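Long-range contacts in substrate-binding protein (Synechococcus sp., PDB 6WPN), which probably binds a sugar or oligosaccharide in the periplasm, as solute-binding proteins do for uptake by an ABC transporter: residues Arg211-Phe216 against Gln419-Ala424; Ala215-Ala220 against Ala412-Glu417; Phe267-Gln272 against Pro359-Ile364. All coordinates share one frame; numbering follows the deposited sequence.

Contact 1: Arg211-Phe216 against Gln419-Ala424; sequences RQRAAF and QWNRYA
Trp420 and Asn421, neighbours on helix 409-427, reach across to the backbone of the loop 211-216 and take hold of it at two points. The indole lies with its pyrrole side against the loop. Trp420 NE1 donates to Gln212 O at 2.8 Å, a bond bent to 137° at the hydrogen, with the carbonyl oxygen somewhat out of the indole plane. Ala214 N and Arg213 C lie at the edge of the same ring, near its plane, and Ala214 CB packs 3.5 Å from Trp420 CD1. The ring is sent toward the loop by the first torsion of Trp420 (chi1 170°), which sets CG opposite the backbone N; Ala424 CB, one turn on, covers one face of the indole near its rim and also touches Gln212 O.

Asn421 adopts a different rotamer from Trp420, with CG anti to the carbonyl carbon, and this brings Asn421 OD1 to Ala214 N at 2.9 Å. That bond is nearly straight, 169°, and the N-H arrives in the plane of the amide. Gln212 O and Ala214 N, two polar backbone atoms of an irregular segment, are thus satisfied by side chains. In the fold, this joins the connection between helices 195-202 and 219-233 to the C-terminal helix of a solute-binding protein, and Leu391 of helix 388-403 also packs on Trp420.

Arg213 starts away from the helix, but its chain bends at chi2 so that Arg213 CD passes obliquely across Asn421, 3.8 Å from Asn421 OD1. The guanidinium and the Asn421 amide are well out of parallel. Arg213 NH1 comes within 3.4 Å of Ala424 O at an angle too poor for a hydrogen bond; it bonds instead to Trp428 O, close to the chain terminus.

Contact 2: Ala215-Ala220 against Ala412-Glu417; sequences AFNTPA and AVLEAE
Apolar packing centres on Phe216, whose ring points its far end at helix 409-427. Phe216 CZ lies 3.8 Å from Ala416 CB and 3.5 Å from Glu417 N, so the far end of the ring meets backbone as well as side chain. Ala416 C and Val413 O are at the ring edge, near its plane, whereas Glu417 N approaches obliquely. Val413 adds a looser contact, with Val413 CG1 4.4 Å from Phe216 CD1, while Leu391 of helix 388-403 and Val205 provide further packing for the ring.

Polar contact is made by Asn217 and Glu417. Their side chains cross at a slant, with amide and carboxylate planes 86° apart. Asn217 ND2 lies 3.0 Å from Glu417 OE1 and 3.2 Å from Glu417 OE2; both hydrogen bonds are weak, the first bent to 127°. The other amide atom, Asn217 OD1, rests 3.4 Å from Val413 CG1 and accepts a hydrogen bond from Arg222, which helps fix the rotation of the amide.

Backbone bonds shape the segment 215-220 itself. Asn217 is the centre of an inverse gamma turn, in which Thr218 N bonds weakly to Phe216 O. Thr218 then takes the N-cap position of helix 219-233, its hydroxyl reaching Gly221 N in a weak bond. A tight turn leading into a capped helix start is thus packed against the side of the C-terminal helix of this solute-binding fold.

Contact 3: Phe267-Gln272 against Pro359-Ile364; sequences FLRSIQ and PAEAQI
Ile364, Arg269 and Gln272 carry most of this packing between two nearly antiparallel helices, whose short segments run at 156° with axes 10.2 Å apart at closest approach. The pair joins helix 265-274 to the first turns of helix 359-374 in the solute-binding fold, and Leu268 also packs on strand 282-285. Ile364 touches three side chains. Ile364 CD1 packs 3.7 Å from Leu268 CG, and Ile364 CG1 is 3.3 Å from Gln272 NE2. In one of its two modelled conformers Arg269, bent at chi2 and chi3, lays one guanidinium face over Ile364, with Arg269 CZ 3.7 Å from Ile364 CG1; this contact is less certain.

Gln272 supplies the polar grip with an extended chain. Its single amide nitrogen serves two acceptors: Gln272 NE2 to Ala360 O is 3.0 Å, and that oxygen also accepts the helical bond from Ile364 N on the opposite face of its carbonyl plane. Gln363 lies antiparallel to Gln272, the two amides only 18° from coplanar, and Ala279 O holds its NE2. Gln272 NE2 meets Gln363 OE1 at 2.9 Å, on a lone pair in the carbonyl plane.

Contacts 1 and 2 form one continuous interface: they share Ala215 and Phe216, both use helix 409-427, and their centres are 10 Å apart. They touch directly where Ala214 CB of contact 1 packs 3.9 Å from Glu417 CG of contact 2. Contact 3 is separate, on the opposite side of the chain's centre, its centre 43 Å from that of contact 1 and 41 Å from that of contact 2. Along the sequence, however, both its segments fall between the two partners of either of the others. A 1,2-ethanediol, probably from the crystallisation liquor, lies about 4 Å from the Gln363 side chain in contact 3.

Contact 1: Arg211-Phe216 against Gln419-Ala424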
# COMPACT_ATOMS: atom_id res chain seq x y z
N ARG A 211 21.14 -13.38 -1.41
CA ARG A 211 21.16 -14.74 -0.86
C ARG A 211 19.90 -14.93 -0.03
O ARG A 211 19.63 -16.03 0.47
CB ARG A 211 22.38 -15.05 0.01
CG ARG A 211 23.63 -15.48 -0.74
CD ARG A 211 24.65 -16.10 0.22
NE ARG A 211 24.47 -17.53 0.41
CZ ARG A 211 24.65 -18.15 1.57
NH1 ARG A 211 24.46 -19.47 1.66
NH2 ARG A 211 25.00 -17.46 2.65
N GLN A 212 19.13 -13.85 0.14
CA GLN A 212 17.86 -13.87 0.86
C GLN A 212 18.04 -14.20 2.34
O GLN A 212 17.12 -14.69 3.00
CB GLN A 212 16.87 -14.84 0.21
CG GLN A 212 16.59 -14.49 -1.23
CD GLN A 212 15.84 -13.19 -1.36
OE1 GLN A 212 16.42 -12.11 -1.40
NE2 GLN A 212 14.53 -13.29 -1.44
N ARG A 213 19.21 -13.90 2.88
CA ARG A 213 19.48 -14.13 4.29
C ARG A 213 19.08 -12.89 5.10
O ARG A 213 18.98 -11.78 4.58
CB ARG A 213 20.97 -14.43 4.50
CG ARG A 213 21.43 -15.81 4.02
CD ARG A 213 20.65 -16.96 4.63
NE ARG A 213 21.39 -18.22 4.53
CZ ARG A 213 21.14 -19.17 3.64
NH1 ARG A 213 20.17 -19.02 2.75
NH2 ARG A 213 21.88 -20.28 3.63
N ALA A 214 18.85 -13.10 6.40
CA ALA A 214 18.45 -12.01 7.28
C ALA A 214 19.55 -10.96 7.35
O ALA A 214 20.71 -11.28 7.64
CB ALA A 214 18.12 -12.53 8.67
N ALA A 215 19.19 -9.70 7.10
CA ALA A 215 20.16 -8.61 7.14
C ALA A 215 19.81 -7.53 8.15
O ALA A 215 20.50 -6.50 8.21
CB ALA A 215 20.30 -7.98 5.75
N PHE A 216 18.77 -7.72 8.97
CA PHE A 216 18.27 -6.66 9.84
C PHE A 216 18.86 -6.70 11.24
O PHE A 216 18.53 -5.83 12.05
CB PHE A 216 16.74 -6.71 9.93
CG PHE A 216 16.21 -8.05 10.33
CD1 PHE A 216 16.11 -8.41 11.67
CD2 PHE A 216 15.78 -8.95 9.37
CE1 PHE A 216 15.62 -9.65 12.03
CE2 PHE A 216 15.28 -10.19 9.73
CZ PHE A 216 15.20 -10.53 11.07
N GLN A 419 14.83 -17.31 13.02
CA GLN A 419 13.67 -17.92 12.37
C GLN A 419 13.67 -17.68 10.87
O GLN A 419 13.35 -18.59 10.09
CB GLN A 419 12.38 -17.42 13.01
CG GLN A 419 12.15 -17.95 14.41
CD GLN A 419 10.77 -17.66 14.93
OE1 GLN A 419 9.94 -17.07 14.22
NE2 GLN A 419 10.50 -18.05 16.17
N TRP A 420 14.00 -16.46 10.43
CA TRP A 420 14.05 -16.20 9.00
C TRP A 420 15.14 -17.02 8.32
O TRP A 420 14.94 -17.55 7.23
CB TRP A 420 14.26 -14.71 8.72
CG TRP A 420 14.55 -14.47 7.26
CD1 TRP A 420 15.77 -14.24 6.70
CD2 TRP A 420 13.61 -14.50 6.18
NE1 TRP A 420 15.65 -14.10 5.34
CE2 TRP A 420 14.33 -14.26 4.99
CE3 TRP A 420 12.23 -14.70 6.10
CZ2 TRP A 420 13.72 -14.20 3.74
CZ3 TRP A 420 11.62 -14.65 4.86
CH2 TRP A 420 12.36 -14.40 3.70
N ASN A 421 16.31 -17.12 8.96
CA ASN A 421 17.39 -17.90 8.36
C ASN A 421 17.07 -19.38 8.32
O ASN A 421 17.55 -20.10 7.44
CB ASN A 421 18.70 -17.64 9.11
CG ASN A 421 19.28 -16.26 8.83
OD1 ASN A 421 18.99 -15.66 7.80
ND2 ASN A 421 20.09 -15.76 9.75
N ARG A 422 16.26 -19.86 9.27
CA ARG A 422 15.70 -21.20 9.18
C ARG A 422 14.89 -21.37 7.90
O ARG A 422 15.07 -22.33 7.15
CB ARG A 422 14.81 -21.46 10.40
CG ARG A 422 15.51 -21.86 11.68
CD ARG A 422 14.55 -21.72 12.85
NE ARG A 422 13.23 -22.30 12.57
CZ ARG A 422 12.17 -22.16 13.36
NH1 ARG A 422 12.25 -21.45 14.48
NH2 ARG A 422 11.01 -22.71 13.02
N TYR A 423 13.98 -20.42 7.64
CA TYR A 423 13.14 -20.47 6.44
C TYR A 423 13.97 -20.28 5.18
O TYR A 423 13.77 -20.97 4.18
CB TYR A 423 12.05 -19.40 6.56
CG TYR A 423 11.12 -19.23 5.38
CD1 TYR A 423 11.34 -18.24 4.43
CD2 TYR A 423 9.99 -20.03 5.23
CE1 TYR A 423 10.49 -18.07 3.35
CE2 TYR A 423 9.13 -19.87 4.16
CZ TYR A 423 9.38 -18.89 3.22
OH TYR A 423 8.52 -18.73 2.16
N ALA A 424 14.93 -19.34 5.21
CA ALA A 424 15.67 -18.98 4.00
C ALA A 424 16.67 -20.05 3.59
O ALA A 424 16.97 -20.19 2.40
CB ALA A 424 16.39 -17.65 4.21

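Contact 2: Ala215-Ala220 against Ala412-Glu417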
# COMPACT_ATOMS: atom_id res chain seq x y z
N ALA A 215 19.19 -9.70 7.10
CA ALA A 215 20.16 -8.61 7.14
C ALA A 215 19.81 -7.53 8.15
O ALA A 215 20.50 -6.50 8.21
CB ALA A 215 20.30 -7.98 5.75
N PHE A 216 18.77 -7.72 8.97
CA PHE A 216 18.27 -6.66 9.84
C PHE A 216 18.86 -6.70 11.24
O PHE A 216 18.53 -5.83 12.05
CB PHE A 216 16.74 -6.71 9.93
CG PHE A 216 16.21 -8.05 10.33
CD1 PHE A 216 16.11 -8.41 11.67
CD2 PHE A 216 15.78 -8.95 9.37
CE1 PHE A 216 15.62 -9.65 12.03
CE2 PHE A 216 15.28 -10.19 9.73
CZ PHE A 216 15.20 -10.53 11.07
N ASN A 217 19.70 -7.68 11.56
CA ASN A 217 20.37 -7.71 12.87
C ASN A 217 21.57 -6.77 12.81
O ASN A 217 22.74 -7.17 12.85
CB ASN A 217 20.77 -9.13 13.24
CG ASN A 217 21.26 -9.24 14.67
OD1 ASN A 217 21.11 -8.32 15.46
ND2 ASN A 217 21.85 -10.39 15.00
N THR A 218 21.26 -5.49 12.74
CA THR A 218 22.21 -4.40 12.54
C THR A 218 21.90 -3.31 13.54
O THR A 218 20.92 -3.41 14.29
CB THR A 218 22.11 -3.88 11.09
OG1 THR A 218 20.75 -3.54 10.78
CG2 THR A 218 22.61 -4.93 10.10
N PRO A 219 22.72 -2.26 13.63
CA PRO A 219 22.35 -1.13 14.49
C PRO A 219 21.04 -0.50 14.09
O PRO A 219 20.29 -0.05 14.97
CB PRO A 219 23.52 -0.15 14.30
CG PRO A 219 24.01 -0.46 12.96
CD PRO A 219 23.98 -1.97 12.92
N ALA A 220 20.74 -0.45 12.79
CA ALA A 220 19.47 0.12 12.34
C ALA A 220 18.30 -0.75 12.78
O ALA A 220 17.29 -0.24 13.27
CB ALA A 220 19.48 0.29 10.82
N ALA A 412 13.99 -10.18 20.57
CA ALA A 412 13.11 -10.30 19.40
C ALA A 412 13.91 -10.29 18.11
O ALA A 412 13.64 -11.08 17.20
CB ALA A 412 12.08 -9.17 19.41
N VAL A 413 14.90 -9.40 18.01
CA VAL A 413 15.75 -9.32 16.82
C VAL A 413 16.42 -10.66 16.56
O VAL A 413 16.42 -11.16 15.43
CB VAL A 413 16.78 -8.20 16.98
CG1 VAL A 413 17.70 -8.15 15.78
CG2 VAL A 413 16.08 -6.87 17.19
N LEU A 414 17.02 -11.24 17.60
CA LEU A 414 17.72 -12.51 17.42
C LEU A 414 16.76 -13.62 17.01
O LEU A 414 17.06 -14.40 16.10
CB LEU A 414 18.47 -12.89 18.69
CG LEU A 414 19.37 -14.09 18.46
CD1 LEU A 414 20.54 -13.69 17.57
CD2 LEU A 414 19.84 -14.72 19.77
N GLU A 415 15.60 -13.69 17.67
CA GLU A 415 14.63 -14.72 17.32
C GLU A 415 14.14 -14.55 15.90
O GLU A 415 14.03 -15.53 15.15
CB GLU A 415 13.45 -14.69 18.30
CG GLU A 415 13.79 -15.05 19.74
CD GLU A 415 13.98 -16.54 19.95
OE1 GLU A 415 13.69 -17.31 19.01
OE2 GLU A 415 14.42 -16.93 21.05
N ALA A 416 13.86 -13.31 15.49
CA ALA A 416 13.44 -13.07 14.11
C ALA A 416 14.55 -13.44 13.12
O ALA A 416 14.28 -14.08 12.10
CB ALA A 416 13.03 -11.61 13.94
N GLU A 417 15.79 -13.04 13.42
CA GLU A 417 16.90 -13.36 12.52
C GLU A 417 17.06 -14.87 12.37
O GLU A 417 17.23 -15.37 11.25
CB GLU A 417 18.18 -12.73 13.05
CG GLU A 417 19.43 -13.12 12.28
CD GLU A 417 20.71 -12.77 13.01
OE1 GLU A 417 20.81 -13.06 14.23
OE2 GLU A 417 21.61 -12.19 12.37

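Contact 3: Phe267-Gln272 against Pro359-Ile364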
# COMPACT_ATOMS: atom_id res chain seq x y z
N PHE A 267 -10.26 7.82 1.43
CA PHE A 267 -10.87 7.61 2.73
C PHE A 267 -11.30 8.92 3.38
O PHE A 267 -12.18 8.92 4.24
CB PHE A 267 -9.90 6.87 3.65
CG PHE A 267 -10.48 6.59 4.98
CD1 PHE A 267 -11.60 5.79 5.10
CD2 PHE A 267 -9.93 7.15 6.12
CE1 PHE A 267 -12.16 5.54 6.33
CE2 PHE A 267 -10.48 6.89 7.36
CZ PHE A 267 -11.60 6.10 7.46
N LEU A 268 -10.71 10.05 2.96
CA LEU A 268 -11.11 11.33 3.51
C LEU A 268 -12.56 11.66 3.18
O LEU A 268 -13.25 12.29 3.99
CB LEU A 268 -10.17 12.43 3.01
CG LEU A 268 -10.27 13.83 3.63
CD1 LEU A 268 -10.40 13.78 5.14
CD2 LEU A 268 -9.06 14.65 3.22
N ARG A 269 -13.06 11.23 2.02
CA ARG A 269 -14.45 11.52 1.67
C ARG A 269 -15.42 10.73 2.54
O ARG A 269 -16.49 11.23 2.89
CB ARG A 269 -14.70 11.24 0.18
CG ARG A 269 -16.13 11.57 -0.28
CD ARG A 269 -16.36 13.07 -0.46
NE ARG A 269 -15.88 13.57 -1.75
CZ ARG A 269 -15.94 14.84 -2.15
NH1 ARG A 269 -16.45 15.77 -1.35
NH2 ARG A 269 -15.47 15.19 -3.34
N SER A 270 -15.06 9.49 2.89
CA SER A 270 -15.93 8.73 3.79
C SER A 270 -15.86 9.27 5.21
O SER A 270 -16.85 9.19 5.94
CB SER A 270 -15.56 7.24 3.75
OG SER A 270 -14.19 7.05 4.02
N ILE A 271 -14.72 9.83 5.61
CA ILE A 271 -14.66 10.55 6.89
C ILE A 271 -15.60 11.74 6.86
O ILE A 271 -16.30 12.03 7.84
CB ILE A 271 -13.22 10.99 7.19
CG1 ILE A 271 -12.32 9.79 7.43
CG2 ILE A 271 -13.18 11.93 8.39
CD1 ILE A 271 -10.87 10.18 7.71
N GLN A 272 -15.62 12.47 5.73
CA GLN A 272 -16.50 13.62 5.61
C GLN A 272 -17.96 13.23 5.83
O GLN A 272 -18.70 13.94 6.51
CB GLN A 272 -16.33 14.29 4.25
CG GLN A 272 -15.03 15.05 4.08
CD GLN A 272 -14.87 15.64 2.69
OE1 GLN A 272 -15.72 15.45 1.82
NE2 GLN A 272 -13.78 16.36 2.48
N PRO A 359 -16.04 23.80 1.20
CA PRO A 359 -14.81 23.39 1.89
C PRO A 359 -14.53 21.90 1.83
O PRO A 359 -13.36 21.49 1.85
CB PRO A 359 -15.05 23.85 3.34
CG PRO A 359 -16.00 24.99 3.20
CD PRO A 359 -16.91 24.62 2.07
N ALA A 360 -15.58 21.07 1.75
CA ALA A 360 -15.37 19.62 1.67
C ALA A 360 -14.65 19.24 0.38
O ALA A 360 -13.69 18.45 0.40
CB ALA A 360 -16.71 18.90 1.78
N GLU A 361 -15.11 19.77 -0.75
CA GLU A 361 -14.41 19.51 -2.01
C GLU A 361 -13.01 20.10 -2.00
O GLU A 361 -12.09 19.52 -2.59
CB GLU A 361 -15.21 20.07 -3.18
CG GLU A 361 -16.49 19.32 -3.49
CD GLU A 361 -17.19 19.87 -4.72
OE1 GLU A 361 -16.50 20.44 -5.59
OE2 GLU A 361 -18.43 19.73 -4.81
N ALA A 362 -12.83 21.25 -1.34
CA ALA A 362 -11.51 21.84 -1.24
C ALA A 362 -10.57 20.96 -0.43
O ALA A 362 -9.40 20.78 -0.80
CB ALA A 362 -11.61 23.24 -0.62
N GLN A 363 -11.06 20.38 0.67
CA GLN A 363 -10.26 19.45 1.45
C GLN A 363 -9.84 18.24 0.62
O GLN A 363 -8.68 17.82 0.66
CB GLN A 363 -11.05 19.01 2.69
CG GLN A 363 -10.26 18.17 3.67
CD GLN A 363 -11.09 17.79 4.88
OE1 GLN A 363 -12.21 17.31 4.74
NE2 GLN A 363 -10.55 18.03 6.06
N ILE A 364 -10.78 17.67 -0.14
CA ILE A 364 -10.47 16.50 -0.97
C ILE A 364 -9.47 16.88 -2.05
O ILE A 364 -8.56 16.10 -2.39
CB ILE A 364 -11.76 15.92 -1.59
CG1 ILE A 364 -12.67 15.36 -0.51
CG2 ILE A 364 -11.42 14.86 -2.63
CD1 ILE A 364 -11.99 14.39 0.43